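Local structure of cytosolic phospholipase A2 delta (Homo sapiens, 5IXC) at residues E164-D169 with Y215-E220; M330-G335 with I656-P661; E46-V51 with I96-S101; F297-K302 with L319-V324. The protein cleaves glycerophospholipids at the sn-2 position in a calcium-dependent manner, preferring linoleic acid there, and associates with membranes through its calcium-binding N-terminal C2 domain. All blocks are in the same frame, centred on the assembly; numbering follows the deposited sequence.

Contacts 1 and 3 are antiparallel strand pairs, contact 3 in the N-terminal C2 domain and contact 1 in what is probably a second C2-type domain, while contacts 2 and 4 belong to the catalytic region. Contacts 1 and 2 are buried; contacts 3 and 4 are only partly so. Contact 1 rests on paired backbones and on a serine hydroxyl over a tyrosine ring face. Barium also sits at its Asp169, whereas in contact 3 two ions sit on the loops at the strand ends. Contact 2 packs small hydroxyl side chains against a strand end that runs into the inhibitor site. Contact 4 is more peripheral than contact 2, and its helix 292-313 precedes strand 327-331 of contact 2 in the chain.

Contact 1. Residues E164-D169 with Y215-E220; sequences ELSCLD and YMAALE. With BA (barium ion), chain D.
An antiparallel strand pair joins Ser166 to Tyr215 and Leu165 to Met216, where strand 160-171 meets the end of strand 210-216. Ser166 and Tyr215 form the hydrogen-bonded pair: Ser166 N reaches Tyr215 O at 2.9 Å, and Tyr215 N returns to Ser166 O at 3.1 Å. Next comes the non-hydrogen-bonded pair, Leu165 and Met216, whose side chains diverge. Beyond it, Ala217 N donates to Glu164 O at 2.6 Å, and a water links that same carbonyl to Ala218 N as the chain enters a type I turn. Tyr215 CG sits between its backbone N and carbonyl carbon (chi1 59°), which carries the ring across the neighbouring strand. Ser166 OG lies over one face, 3.2 Å from Tyr215 CE1, and Leu168 N comes at the edge. Leu168 CB also touches Tyr215 CE2, at 3.7 Å. Ala217 CB packs against the extended Glu164 side chain, whose OE1 makes a salt bridge to Arg150. Cys167, turned away, forms the disulfide with Cys278, and Asp169 OD2 binds a barium ion. The antiparallel pairing, running straight into a tight turn, is consistent with a beta-sandwich of the C2 type, proposed as a second C2 domain.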
loop_
_atom_site.group_PDB
_atom_site.type_symbol
_atom_site.label_atom_id
_atom_site.label_comp_id
_atom_site.label_asym_id
_atom_site.label_seq_id
_atom_site.Cartn_x
_atom_site.Cartn_y
_atom_site.Cartn_z
ATOM N N GLU A 164 8.770 -15.234 16.624
ATOM C CA GLU A 164 8.266 -15.529 17.959
ATOM C C GLU A 164 8.444 -14.348 18.885
ATOM O O GLU A 164 9.529 -13.783 19.007
ATOM C CB GLU A 164 8.954 -16.738 18.566
ATOM C CG GLU A 164 8.203 -17.289 19.761
ATOM C CD GLU A 164 8.979 -18.367 20.472
ATOM O OE1 GLU A 164 9.199 -18.214 21.695
ATOM O OE2 GLU A 164 9.391 -19.344 19.800
ATOM N N LEU A 165 7.354 -14.023 19.563
ATOM C CA LEU A 165 7.241 -12.820 20.359
ATOM C C LEU A 165 7.094 -13.194 21.813
ATOM O O LEU A 165 6.288 -14.046 22.147
ATOM C CB LEU A 165 5.994 -12.081 19.914
ATOM C CG LEU A 165 6.055 -10.566 19.909
ATOM C CD1 LEU A 165 7.073 -10.087 18.882
ATOM C CD2 LEU A 165 4.674 -10.040 19.577
ATOM N N SER A 166 7.873 -12.581 22.680
ATOM C CA SER A 166 7.632 -12.734 24.095
ATOM C C SER A 166 7.300 -11.383 24.674
ATOM O O SER A 166 7.531 -10.356 24.050
ATOM C CB SER A 166 8.805 -13.403 24.818
ATOM O OG SER A 166 10.041 -12.820 24.473
ATOM N N CYS A 167 6.697 -11.402 25.848
ATOM C CA CYS A 167 6.244 -10.196 26.484
ATOM C C CYS A 167 6.891 -10.094 27.834
ATOM O O CYS A 167 7.030 -11.092 28.526
ATOM C CB CYS A 167 4.742 -10.237 26.623
ATOM S SG CYS A 167 3.792 -9.740 25.120
ATOM N N LEU A 168 7.315 -8.892 28.195
ATOM C CA LEU A 168 7.888 -8.678 29.502
ATOM C C LEU A 168 6.880 -7.918 30.299
ATOM O O LEU A 168 6.361 -6.914 29.847
ATOM C CB LEU A 168 9.186 -7.889 29.413
ATOM C CG LEU A 168 10.147 -7.859 30.616
ATOM C CD1 LEU A 168 10.008 -6.590 31.422
ATOM C CD2 LEU A 168 9.971 -9.044 31.542
ATOM N N ASP A 169 6.604 -8.404 31.493
ATOM C CA ASP A 169 5.608 -7.793 32.332
ATOM C C ASP A 169 6.204 -7.261 33.618
ATOM O O ASP A 169 6.912 -7.979 34.308
ATOM C CB ASP A 169 4.547 -8.821 32.641
ATOM C CG ASP A 169 3.192 -8.253 32.542
ATOM O OD1 ASP A 169 2.439 -8.704 31.653
ATOM O OD2 ASP A 169 2.884 -7.329 33.333
ATOM N N TYR A 215 8.684 -8.018 22.381
ATOM C CA TYR A 215 9.965 -8.143 21.699
ATOM C C TYR A 215 10.166 -9.556 21.233
ATOM O O TYR A 215 9.644 -10.472 21.818
ATOM C CB TYR A 215 11.106 -7.741 22.633
ATOM C CG TYR A 215 11.161 -8.570 23.885
ATOM C CD1 TYR A 215 12.036 -9.643 23.999
ATOM C CD2 TYR A 215 10.325 -8.296 24.950
ATOM C CE1 TYR A 215 12.086 -10.411 25.153
ATOM C CE2 TYR A 215 10.364 -9.058 26.102
ATOM C CZ TYR A 215 11.242 -10.114 26.205
ATOM O OH TYR A 215 11.276 -10.860 27.365
ATOM N N MET A 216 10.952 -9.718 20.185
ATOM C CA MET A 216 11.248 -11.043 19.628
ATOM C C MET A 216 11.905 -11.959 20.655
ATOM O O MET A 216 12.770 -11.531 21.437
ATOM C CB MET A 216 12.173 -10.929 18.417
ATOM C CG MET A 216 11.467 -10.723 17.097
ATOM S SD MET A 216 12.667 -10.411 15.796
ATOM C CE MET A 216 12.746 -8.611 15.971
ATOM N N ALA A 217 11.509 -13.229 20.630
ATOM C CA ALA A 217 12.055 -14.228 21.561
ATOM C C ALA A 217 13.509 -14.552 21.253
ATOM O O ALA A 217 14.282 -14.864 22.146
ATOM C CB ALA A 217 11.224 -15.501 21.533
ATOM N N ALA A 218 13.875 -14.447 19.981
ATOM C CA ALA A 218 15.231 -14.778 19.524
ATOM C C ALA A 218 16.291 -13.709 19.800
ATOM O O ALA A 218 17.479 -13.964 19.600
ATOM C CB ALA A 218 15.224 -15.157 18.049
ATOM N N LEU A 219 15.887 -12.536 20.278
ATOM C CA LEU A 219 16.855 -11.496 20.627
ATOM C C LEU A 219 17.627 -11.829 21.900
ATOM O O LEU A 219 17.139 -12.549 22.782
ATOM C CB LEU A 219 16.185 -10.129 20.815
ATOM C CG LEU A 219 15.508 -9.494 19.601
ATOM C CD1 LEU A 219 14.850 -8.187 20.033
ATOM C CD2 LEU A 219 16.480 -9.251 18.447
ATOM N N GLU A 220 18.838 -11.287 21.969
ATOM C CA GLU A 220 19.693 -11.370 23.143
ATOM C C GLU A 220 19.749 -9.948 23.666
ATOM O O GLU A 220 20.495 -9.122 23.160
ATOM C CB GLU A 220 21.094 -11.867 22.765
ATOM C CG GLU A 220 22.147 -11.769 23.873
ATOM C CD GLU A 220 22.334 -13.066 24.639
ATOM O OE1 GLU A 220 22.726 -14.079 24.020
ATOM O OE2 GLU A 220 22.098 -13.074 25.866
HETATM BA BA BA D . 0.313 -8.160 34.761
HETATM O O HOH W 1 11.834 -14.378 17.944
#

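Contact 2. Residues M330-G335 with I656-P661; sequences MATGGG and INTSSP. With 7FA (methyl (R)-(6Z,9Z,12Z)-octadeca-6,9,12-trien-1-ylphosphonofluoridate), chain C.
Met330 and Thr658 meet at the end of strand 327-331, just before the glycine-rich oxyanion loop of this patatin-like, alpha/beta hydrolase catalytic domain. The tight part is at the strand. With CG anti to the backbone N (chi1 -166°), Met330 crosses the Thr658 side chain at about a right angle: Met330 CG is 3.4 Å from Thr658 OG1 and Met330 CE lies 3.8 Å from Thr658 CG2. The sulfur comes over the backbone of Ser660, Met330 SD 3.7 Å from Ser660 CA. Cutting this side chain back to an alanine would remove CG, SD and CE, and would probably open a gap between the strand and the backbone at Ser660. Beside it, Ala331 N donates to Ser659 OG at 3.2 Å; that hydroxyl is also hydrogen-bonded to Ser362. Thr332 CG2 packs on Thr658 CB at 3.5 Å, while Thr332 OG1 donates forward to Gly333 O, on a lone pair in the carbonyl plane, and is also hydrogen-bonded to Tyr678 N.

Toward the ligand the contact thins out. Asn657 and Gly333 are partly exposed, and Gly334 and Gly335 touch nothing of 656-661. They face the inhibitor near the nucleophile Ser365. Gly334 N and Gly335 N both donate to phosphonate oxygen O1 of 7FA, each at 2.9 Å.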
loop_
_atom_site.group_PDB
_atom_site.type_symbol
_atom_site.label_atom_id
_atom_site.label_comp_id
_atom_site.label_asym_id
_atom_site.label_seq_id
_atom_site.Cartn_x
_atom_site.Cartn_y
_atom_site.Cartn_z
ATOM N N MET A 330 -12.304 -3.136 -14.857
ATOM C CA MET A 330 -10.918 -2.754 -14.633
ATOM C C MET A 330 -10.773 -1.341 -15.168
ATOM O O MET A 330 -11.119 -1.087 -16.321
ATOM C CB MET A 330 -10.022 -3.713 -15.398
ATOM C CG MET A 330 -8.570 -3.679 -15.021
ATOM S SD MET A 330 -7.789 -5.126 -15.754
ATOM C CE MET A 330 -7.549 -4.601 -17.440
ATOM N N ALA A 331 -10.273 -0.430 -14.340
ATOM C CA ALA A 331 -10.171 0.986 -14.727
ATOM C C ALA A 331 -8.819 1.617 -14.378
ATOM O O ALA A 331 -8.239 1.314 -13.344
ATOM C CB ALA A 331 -11.294 1.784 -14.092
ATOM N N THR A 332 -8.335 2.484 -15.261
ATOM C CA THR A 332 -7.071 3.184 -15.062
ATOM C C THR A 332 -7.304 4.479 -14.321
ATOM O O THR A 332 -8.435 4.862 -14.055
ATOM C CB THR A 332 -6.375 3.583 -16.390
ATOM O OG1 THR A 332 -7.126 4.615 -17.056
ATOM C CG2 THR A 332 -6.198 2.390 -17.297
ATOM N N GLY A 333 -6.207 5.168 -14.027
ATOM C CA GLY A 333 -6.262 6.516 -13.477
ATOM C C GLY A 333 -6.474 7.550 -14.561
ATOM O O GLY A 333 -6.819 7.225 -15.686
ATOM N N GLY A 334 -6.240 8.806 -14.201
ATOM C CA GLY A 334 -6.479 9.955 -15.090
ATOM C C GLY A 334 -7.256 11.117 -14.473
ATOM O O GLY A 334 -7.943 11.857 -15.176
ATOM N N GLY A 335 -7.159 11.277 -13.162
ATOM C CA GLY A 335 -7.805 12.388 -12.459
ATOM C C GLY A 335 -9.282 12.573 -12.758
ATOM O O GLY A 335 -10.053 11.619 -12.731
ATOM N N ILE A 656 0.492 5.166 -15.362
ATOM C CA ILE A 656 0.264 4.440 -16.606
ATOM C C ILE A 656 -0.367 3.086 -16.435
ATOM O O ILE A 656 -0.609 2.410 -17.432
ATOM C CB ILE A 656 1.530 4.330 -17.491
ATOM C CG1 ILE A 656 2.655 3.588 -16.781
ATOM C CG2 ILE A 656 1.981 5.714 -17.912
ATOM C CD1 ILE A 656 3.703 2.989 -17.700
ATOM N N ASN A 657 -0.675 2.690 -15.210
ATOM C CA ASN A 657 -1.230 1.361 -14.994
ATOM C C ASN A 657 -2.726 1.333 -14.871
ATOM O O ASN A 657 -3.363 2.366 -14.789
ATOM C CB ASN A 657 -0.580 0.695 -13.790
ATOM C CG ASN A 657 0.682 -0.055 -14.166
ATOM O OD1 ASN A 657 1.781 0.358 -13.802
ATOM N ND2 ASN A 657 0.530 -1.163 -14.911
ATOM N N THR A 658 -3.266 0.121 -14.925
ATOM C CA THR A 658 -4.677 -0.143 -14.649
ATOM C C THR A 658 -4.756 -1.113 -13.477
ATOM O O THR A 658 -3.748 -1.611 -13.016
ATOM C CB THR A 658 -5.423 -0.711 -15.873
ATOM O OG1 THR A 658 -6.833 -0.759 -15.594
ATOM C CG2 THR A 658 -4.884 -2.114 -16.286
ATOM N N SER A 659 -5.967 -1.381 -13.008
ATOM C CA SER A 659 -6.172 -2.164 -11.782
ATOM C C SER A 659 -6.139 -3.687 -11.995
ATOM O O SER A 659 -6.857 -4.423 -11.329
ATOM C CB SER A 659 -7.483 -1.738 -11.099
ATOM O OG SER A 659 -8.573 -1.724 -12.011
ATOM N N SER A 660 -5.279 -4.162 -12.888
ATOM C CA SER A 660 -5.155 -5.612 -13.150
ATOM C C SER A 660 -4.853 -6.446 -11.892
ATOM O O SER A 660 -5.401 -7.537 -11.722
ATOM C CB SER A 660 -4.060 -5.921 -14.176
ATOM O OG SER A 660 -3.465 -4.759 -14.675
ATOM N N PRO A 661 -3.948 -5.962 -11.029
ATOM C CA PRO A 661 -3.553 -6.798 -9.898
ATOM C C PRO A 661 -4.719 -7.279 -9.031
ATOM O O PRO A 661 -4.685 -8.388 -8.513
ATOM C CB PRO A 661 -2.620 -5.887 -9.102
ATOM C CG PRO A 661 -2.031 -4.979 -10.127
ATOM C CD PRO A 661 -3.159 -4.718 -11.089
HETATM C C1 7FA C . -4.870 11.572 -9.564
HETATM P P1 7FA C . -4.550 9.971 -10.344
HETATM C C2 7FA C . -4.628 12.752 -10.499
HETATM O O2 7FA C . -2.972 9.738 -10.391
HETATM C C3 7FA C . -4.738 14.003 -9.640
HETATM C C4 7FA C . -4.584 15.335 -10.375
HETATM C C5 7FA C . -4.990 16.403 -9.367
HETATM C C6 7FA C . -4.676 17.833 -9.738
HETATM C C7 7FA C . -4.428 18.662 -8.716
HETATM C C8 7FA C . -4.102 20.128 -8.888
HETATM C C9 7FA C . -4.223 20.770 -7.521
HETATM C CM 7FA C . -2.322 9.472 -11.621
HETATM C C10 7FA C . -3.190 20.746 -6.676
HETATM C C11 7FA C . -3.328 21.358 -5.304
HETATM C C12 7FA C . -2.091 22.112 -4.882
HETATM C C13 7FA C . -1.397 21.721 -3.816
HETATM C C14 7FA C . -0.164 22.496 -3.414
HETATM C C15 7FA C . 1.035 22.166 -4.302
HETATM C C16 7FA C . 2.039 23.314 -4.350
HETATM C C17 7FA C . 2.707 23.536 -2.995
HETATM C C18 7FA C . 3.953 24.392 -3.129
HETATM O O1 7FA C . -5.185 9.827 -11.658
#

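Contact 3. Residues E46-V51 with I96-S101; sequences EADPYV and IYDEDS. With BA (barium ion), chain E; BA (barium ion), chain F.
Tyr50 and Tyr97 exchange two backbone hydrogen bonds as an antiparallel hydrogen-bonded pair, Tyr50 N to Tyr97 O at 3.0 Å and Tyr97 N to Tyr50 O at 2.9 Å. They are flanked by the non-hydrogen-bonded pairs Pro49-Asp98 and Val51-Ile96. Two further bonds continue past the strand ends. Glu99 N donates to Asp48 O from above the carbonyl plane, and Asp48 N gives an almost straight bond (173°) to Asp98 OD1 at 3.0 Å, met from above the carboxylate plane.

Aromatic contacts lie on the face that carries the two tyrosines. With CG between backbone N and carbonyl carbon (chi1 61°), the Tyr50 ring leans over the partner strand, where Tyr97 CB makes a CH-pi contact with its face, 3.5 Å from Tyr50 CZ. The two rings are near parallel (18°) but slid apart, so they barely overlap. Glu99 CB sits at the edge of the Tyr50 ring, in plane. Tyr50 OH is hydrogen-bonded to Asp105.

These strands belong to the N-terminal C2 domain, and their ends lead into its calcium-binding loops. On the other face, which also carries Asp98, Ile96 packs on Pro49 and Val51, Ile96 CG2 4.0 Å from Pro49 CB.

Metal ligation occupies the loop end. One barium ion is bound by Glu46 O at 2.7 Å and by both carboxylate oxygens of Asp48, OD1 at 2.9 Å, together with Ser45. Asp48 OD2 also accepts from Asp70 N. Asp48, Asp98 and Asp100 are predicted calcium ligands; a second barium ion is bound by Asp100 O at 3.2 Å, with Thr103 and Asp105.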
loop_
_atom_site.group_PDB
_atom_site.type_symbol
_atom_site.label_atom_id
_atom_site.label_comp_id
_atom_site.label_asym_id
_atom_site.label_seq_id
_atom_site.Cartn_x
_atom_site.Cartn_y
_atom_site.Cartn_z
ATOM N N GLU A 46 43.118 12.650 9.604
ATOM C CA GLU A 46 42.921 11.207 9.434
ATOM C C GLU A 46 41.700 10.732 10.192
ATOM O O GLU A 46 41.338 11.309 11.207
ATOM C CB GLU A 46 44.136 10.395 9.874
ATOM C CG GLU A 46 44.882 9.818 8.695
ATOM C CD GLU A 46 45.967 8.842 9.073
ATOM O OE1 GLU A 46 46.703 9.122 10.047
ATOM O OE2 GLU A 46 46.097 7.810 8.370
ATOM N N ALA A 47 41.068 9.683 9.687
ATOM C CA ALA A 47 39.851 9.163 10.295
ATOM C C ALA A 47 40.126 8.610 11.693
ATOM O O ALA A 47 41.228 8.168 11.991
ATOM C CB ALA A 47 39.227 8.095 9.412
ATOM N N ASP A 48 39.107 8.690 12.544
ATOM C CA ASP A 48 39.061 8.006 13.844
ATOM C C ASP A 48 37.957 6.959 13.817
ATOM O O ASP A 48 36.885 7.159 14.390
ATOM C CB ASP A 48 38.773 8.999 14.944
ATOM C CG ASP A 48 39.669 10.183 14.874
ATOM O OD1 ASP A 48 39.136 11.308 14.765
ATOM O OD2 ASP A 48 40.908 9.998 14.887
ATOM N N PRO A 49 38.217 5.830 13.151
ATOM C CA PRO A 49 37.111 5.002 12.699
ATOM C C PRO A 49 36.605 3.968 13.690
ATOM O O PRO A 49 37.341 3.492 14.557
ATOM C CB PRO A 49 37.695 4.289 11.481
ATOM C CG PRO A 49 39.146 4.201 11.779
ATOM C CD PRO A 49 39.512 5.264 12.767
ATOM N N TYR A 50 35.339 3.618 13.516
ATOM C CA TYR A 50 34.782 2.427 14.127
ATOM C C TYR A 50 33.743 1.826 13.214
ATOM O O TYR A 50 33.241 2.481 12.306
ATOM C CB TYR A 50 34.151 2.734 15.475
ATOM C CG TYR A 50 33.017 3.717 15.416
ATOM C CD1 TYR A 50 31.719 3.295 15.199
ATOM C CD2 TYR A 50 33.245 5.077 15.587
ATOM C CE1 TYR A 50 30.676 4.205 15.149
ATOM C CE2 TYR A 50 32.208 5.994 15.550
ATOM C CZ TYR A 50 30.930 5.555 15.332
ATOM O OH TYR A 50 29.909 6.471 15.289
ATOM N N VAL A 51 33.423 0.573 13.492
ATOM C CA VAL A 51 32.443 -0.182 12.724
ATOM C C VAL A 51 31.145 -0.316 13.506
ATOM O O VAL A 51 31.167 -0.460 14.719
ATOM C CB VAL A 51 32.979 -1.579 12.359
ATOM C CG1 VAL A 51 31.949 -2.389 11.583
ATOM C CG2 VAL A 51 34.244 -1.436 11.536
ATOM N N ILE A 96 31.209 1.914 8.412
ATOM C CA ILE A 96 32.354 2.535 9.072
ATOM C C ILE A 96 32.149 4.033 9.234
ATOM O O ILE A 96 31.994 4.752 8.250
ATOM C CB ILE A 96 33.641 2.341 8.262
ATOM C CG1 ILE A 96 33.914 0.857 8.043
ATOM C CG2 ILE A 96 34.821 2.980 8.975
ATOM C CD1 ILE A 96 35.056 0.582 7.081
ATOM N N TYR A 97 32.182 4.494 10.477
ATOM C CA TYR A 97 32.058 5.915 10.773
ATOM C C TYR A 97 33.382 6.512 11.234
ATOM O O TYR A 97 34.232 5.818 11.793
ATOM C CB TYR A 97 31.005 6.146 11.853
ATOM C CG TYR A 97 29.599 5.875 11.394
ATOM C CD1 TYR A 97 28.786 6.907 10.953
ATOM C CD2 TYR A 97 29.089 4.586 11.383
ATOM C CE1 TYR A 97 27.495 6.667 10.525
ATOM C CE2 TYR A 97 27.801 4.333 10.962
ATOM C CZ TYR A 97 27.003 5.378 10.540
ATOM O OH TYR A 97 25.708 5.144 10.122
ATOM N N ASP A 98 33.527 7.812 10.989
ATOM C CA ASP A 98 34.636 8.608 11.490
ATOM C C ASP A 98 34.173 9.388 12.733
ATOM O O ASP A 98 33.375 10.319 12.619
ATOM C CB ASP A 98 35.092 9.565 10.396
ATOM C CG ASP A 98 36.286 10.415 10.807
ATOM O OD1 ASP A 98 36.684 10.391 11.990
ATOM O OD2 ASP A 98 36.832 11.111 9.928
ATOM N N GLU A 99 34.680 9.006 13.907
ATOM C CA GLU A 99 34.225 9.594 15.180
ATOM C C GLU A 99 34.701 11.026 15.353
ATOM O O GLU A 99 35.847 11.362 15.058
ATOM C CB GLU A 99 34.666 8.774 16.392
ATOM C CG GLU A 99 34.169 9.330 17.725
ATOM C CD GLU A 99 34.469 8.405 18.898
ATOM O OE1 GLU A 99 35.252 8.797 19.791
ATOM O OE2 GLU A 99 33.932 7.278 18.933
ATOM N N ASP A 100 33.798 11.848 15.863
ATOM C CA ASP A 100 34.028 13.275 16.033
ATOM C C ASP A 100 33.476 13.715 17.404
ATOM O O ASP A 100 32.281 13.566 17.676
ATOM C CB ASP A 100 33.344 14.016 14.884
ATOM C CG ASP A 100 33.644 15.503 14.870
ATOM O OD1 ASP A 100 34.022 16.066 15.920
ATOM O OD2 ASP A 100 33.465 16.124 13.801
ATOM N N SER A 101 34.354 14.251 18.256
ATOM C CA SER A 101 34.004 14.633 19.644
ATOM C C SER A 101 32.893 15.668 19.763
ATOM O O SER A 101 32.230 15.738 20.795
ATOM C CB SER A 101 35.235 15.166 20.387
ATOM O OG SER A 101 36.112 14.117 20.753
HETATM BA BA BA E . 41.328 12.746 13.443
HETATM BA BA BA F . 29.303 12.406 17.581
#

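Contact 4. Residues F297-K302 with L319-V324; sequences FLSRRK and LQEDEV
Lys302 on helix 292-313 comes closest to Val324, CA to CA 6.3 Å, where the loop 319-324, with a 3-10 turn at 321-323, comes back beside the helix. Two i+3 to i bonds shape that turn, from Glu323 N to Gln320 O and from Val324 N to Glu321 O. Across the contact, the polar link is a single side-chain hydrogen bond. Ser299 OG donates at 2.6 Å to Glu321 OE2, which accepts on its syn lone pair, the one on the side of the other carboxylate oxygen. Glu321 spans to the helix because its chain is fully extended, CG anti to the backbone N (chi1 -175°). Its CG rests on Lys302 CD at 3.7 Å, the two side chains crossing at about a right angle. The ammonium group is farther off, Lys302 NZ lying 5.4 Å from Glu321 OE2, so the opposite charges are near without touching. With an alanine here in place of Glu321, Ser299 OG is likely to be left without this acceptor, and Lys302 CD would probably lose its packing against Glu321 CG.

Val324, which points toward the helix, supplies the methyl groups: its CG2 sits against the carbonyl oxygen Lys302 O at 3.5 Å, and its CB against Lys302 CG at 4.1 Å. Val324 also packs against Val305 and Ala306, one turn further along the same helix, while Val324 O accepts from Arg811 in the C-terminal helix. This is a helix-loop-strand connection, its loop folded back on the helix before strand 327-331 enters the central mixed sheet of the catalytic domain.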
loop_
_atom_site.group_PDB
_atom_site.type_symbol
_atom_site.label_atom_id
_atom_site.label_comp_id
_atom_site.label_asym_id
_atom_site.label_seq_id
_atom_site.Cartn_x
_atom_site.Cartn_y
_atom_site.Cartn_z
ATOM N N PHE A 297 -20.046 -12.971 -0.018
ATOM C CA PHE A 297 -20.516 -11.980 -0.984
ATOM C C PHE A 297 -20.673 -12.592 -2.374
ATOM O O PHE A 297 -21.654 -12.340 -3.059
ATOM C CB PHE A 297 -19.568 -10.778 -1.076
ATOM C CG PHE A 297 -19.789 -9.947 -2.309
ATOM C CD1 PHE A 297 -20.754 -8.958 -2.321
ATOM C CD2 PHE A 297 -19.063 -10.186 -3.468
ATOM C CE1 PHE A 297 -20.974 -8.199 -3.457
ATOM C CE2 PHE A 297 -19.281 -9.437 -4.605
ATOM C CZ PHE A 297 -20.239 -8.441 -4.600
ATOM N N LEU A 298 -19.685 -13.373 -2.789
ATOM C CA LEU A 298 -19.702 -13.969 -4.125
ATOM C C LEU A 298 -20.956 -14.796 -4.370
ATOM O O LEU A 298 -21.484 -14.808 -5.476
ATOM C CB LEU A 298 -18.452 -14.817 -4.388
ATOM C CG LEU A 298 -17.186 -14.080 -4.842
ATOM C CD1 LEU A 298 -16.113 -15.100 -5.178
ATOM C CD2 LEU A 298 -17.425 -13.175 -6.044
ATOM N N SER A 299 -21.439 -15.472 -3.340
ATOM C CA SER A 299 -22.675 -16.251 -3.463
ATOM C C SER A 299 -23.878 -15.336 -3.629
ATOM O O SER A 299 -24.658 -15.489 -4.567
ATOM C CB SER A 299 -22.865 -17.173 -2.263
ATOM O OG SER A 299 -21.952 -18.263 -2.314
ATOM N N ARG A 300 -24.019 -14.389 -2.709
ATOM C CA ARG A 300 -25.047 -13.346 -2.816
ATOM C C ARG A 300 -25.046 -12.700 -4.202
ATOM O O ARG A 300 -26.082 -12.597 -4.849
ATOM C CB ARG A 300 -24.848 -12.264 -1.742
ATOM C CG ARG A 300 -25.725 -12.422 -0.506
ATOM C CD ARG A 300 -24.919 -12.374 0.780
ATOM N NE ARG A 300 -24.154 -11.138 0.941
ATOM C CZ ARG A 300 -23.027 -11.029 1.646
ATOM N NH1 ARG A 300 -22.502 -12.086 2.256
ATOM N NH2 ARG A 300 -22.409 -9.853 1.730
ATOM N N ARG A 301 -23.878 -12.264 -4.654
ATOM C CA ARG A 301 -23.788 -11.473 -5.887
ATOM C C ARG A 301 -24.078 -12.337 -7.115
ATOM O O ARG A 301 -24.728 -11.890 -8.055
ATOM C CB ARG A 301 -22.408 -10.795 -6.012
ATOM C CG ARG A 301 -22.234 -9.900 -7.244
ATOM C CD ARG A 301 -23.162 -8.698 -7.211
ATOM N NE ARG A 301 -23.142 -7.936 -8.457
ATOM C CZ ARG A 301 -23.916 -6.884 -8.717
ATOM N NH1 ARG A 301 -24.794 -6.449 -7.818
ATOM N NH2 ARG A 301 -23.809 -6.261 -9.888
ATOM N N LYS A 302 -23.605 -13.576 -7.086
ATOM C CA LYS A 302 -23.758 -14.477 -8.231
ATOM C C LYS A 302 -25.221 -14.756 -8.606
ATOM O O LYS A 302 -25.520 -15.055 -9.769
ATOM C CB LYS A 302 -23.034 -15.797 -7.978
ATOM C CG LYS A 302 -21.555 -15.786 -8.340
ATOM C CD LYS A 302 -20.933 -17.134 -8.005
ATOM C CE LYS A 302 -19.617 -17.387 -8.726
ATOM N NZ LYS A 302 -18.456 -16.988 -7.889
ATOM N N LEU A 319 -29.581 -20.308 -14.034
ATOM C CA LEU A 319 -28.181 -20.720 -13.837
ATOM C C LEU A 319 -27.896 -21.077 -12.382
ATOM O O LEU A 319 -28.245 -20.334 -11.460
ATOM C CB LEU A 319 -27.220 -19.610 -14.265
ATOM C CG LEU A 319 -27.163 -19.262 -15.753
ATOM C CD1 LEU A 319 -26.372 -17.978 -15.945
ATOM C CD2 LEU A 319 -26.550 -20.392 -16.568
ATOM N N GLN A 320 -27.242 -22.217 -12.191
ATOM C CA GLN A 320 -26.759 -22.612 -10.869
ATOM C C GLN A 320 -25.501 -21.800 -10.569
ATOM O O GLN A 320 -24.853 -21.283 -11.487
ATOM C CB GLN A 320 -26.455 -24.112 -10.816
ATOM C CG GLN A 320 -26.689 -24.748 -9.447
ATOM C CD GLN A 320 -26.181 -26.181 -9.363
ATOM O OE1 GLN A 320 -25.542 -26.684 -10.293
ATOM N NE2 GLN A 320 -26.462 -26.849 -8.244
ATOM N N GLU A 321 -25.167 -21.681 -9.286
ATOM C CA GLU A 321 -24.041 -20.847 -8.843
ATOM C C GLU A 321 -22.741 -21.104 -9.618
ATOM O O GLU A 321 -22.112 -20.167 -10.108
ATOM C CB GLU A 321 -23.792 -21.030 -7.348
ATOM C CG GLU A 321 -22.718 -20.108 -6.804
ATOM C CD GLU A 321 -22.604 -20.173 -5.303
ATOM O OE1 GLU A 321 -22.946 -21.225 -4.723
ATOM O OE2 GLU A 321 -22.167 -19.169 -4.707
ATOM N N ASP A 322 -22.360 -22.373 -9.749
ATOM C CA ASP A 322 -21.090 -22.747 -10.413
ATOM C C ASP A 322 -21.083 -22.554 -11.930
ATOM O O ASP A 322 -20.129 -22.925 -12.598
ATOM C CB ASP A 322 -20.723 -24.204 -10.115
ATOM C CG ASP A 322 -20.361 -24.436 -8.653
ATOM O OD1 ASP A 322 -20.320 -23.461 -7.867
ATOM O OD2 ASP A 322 -20.114 -25.609 -8.290
ATOM N N GLU A 323 -22.157 -22.004 -12.475
ATOM C CA GLU A 323 -22.227 -21.706 -13.902
ATOM C C GLU A 323 -22.178 -20.201 -14.172
ATOM O O GLU A 323 -22.113 -19.782 -15.336
ATOM C CB GLU A 323 -23.509 -22.303 -14.493
ATOM C CG GLU A 323 -23.848 -23.691 -13.961
ATOM C CD GLU A 323 -25.056 -24.297 -14.650
ATOM O OE1 GLU A 323 -24.877 -24.859 -15.752
ATOM O OE2 GLU A 323 -26.177 -24.206 -14.092
ATOM N N VAL A 324 -22.231 -19.401 -13.105
ATOM C CA VAL A 324 -22.244 -17.935 -13.236
ATOM C C VAL A 324 -20.830 -17.455 -13.555
ATOM O O VAL A 324 -19.913 -17.668 -12.760
ATOM C CB VAL A 324 -22.726 -17.216 -11.960
ATOM C CG1 VAL A 324 -22.821 -15.715 -12.205
ATOM C CG2 VAL A 324 -24.081 -17.740 -11.512
#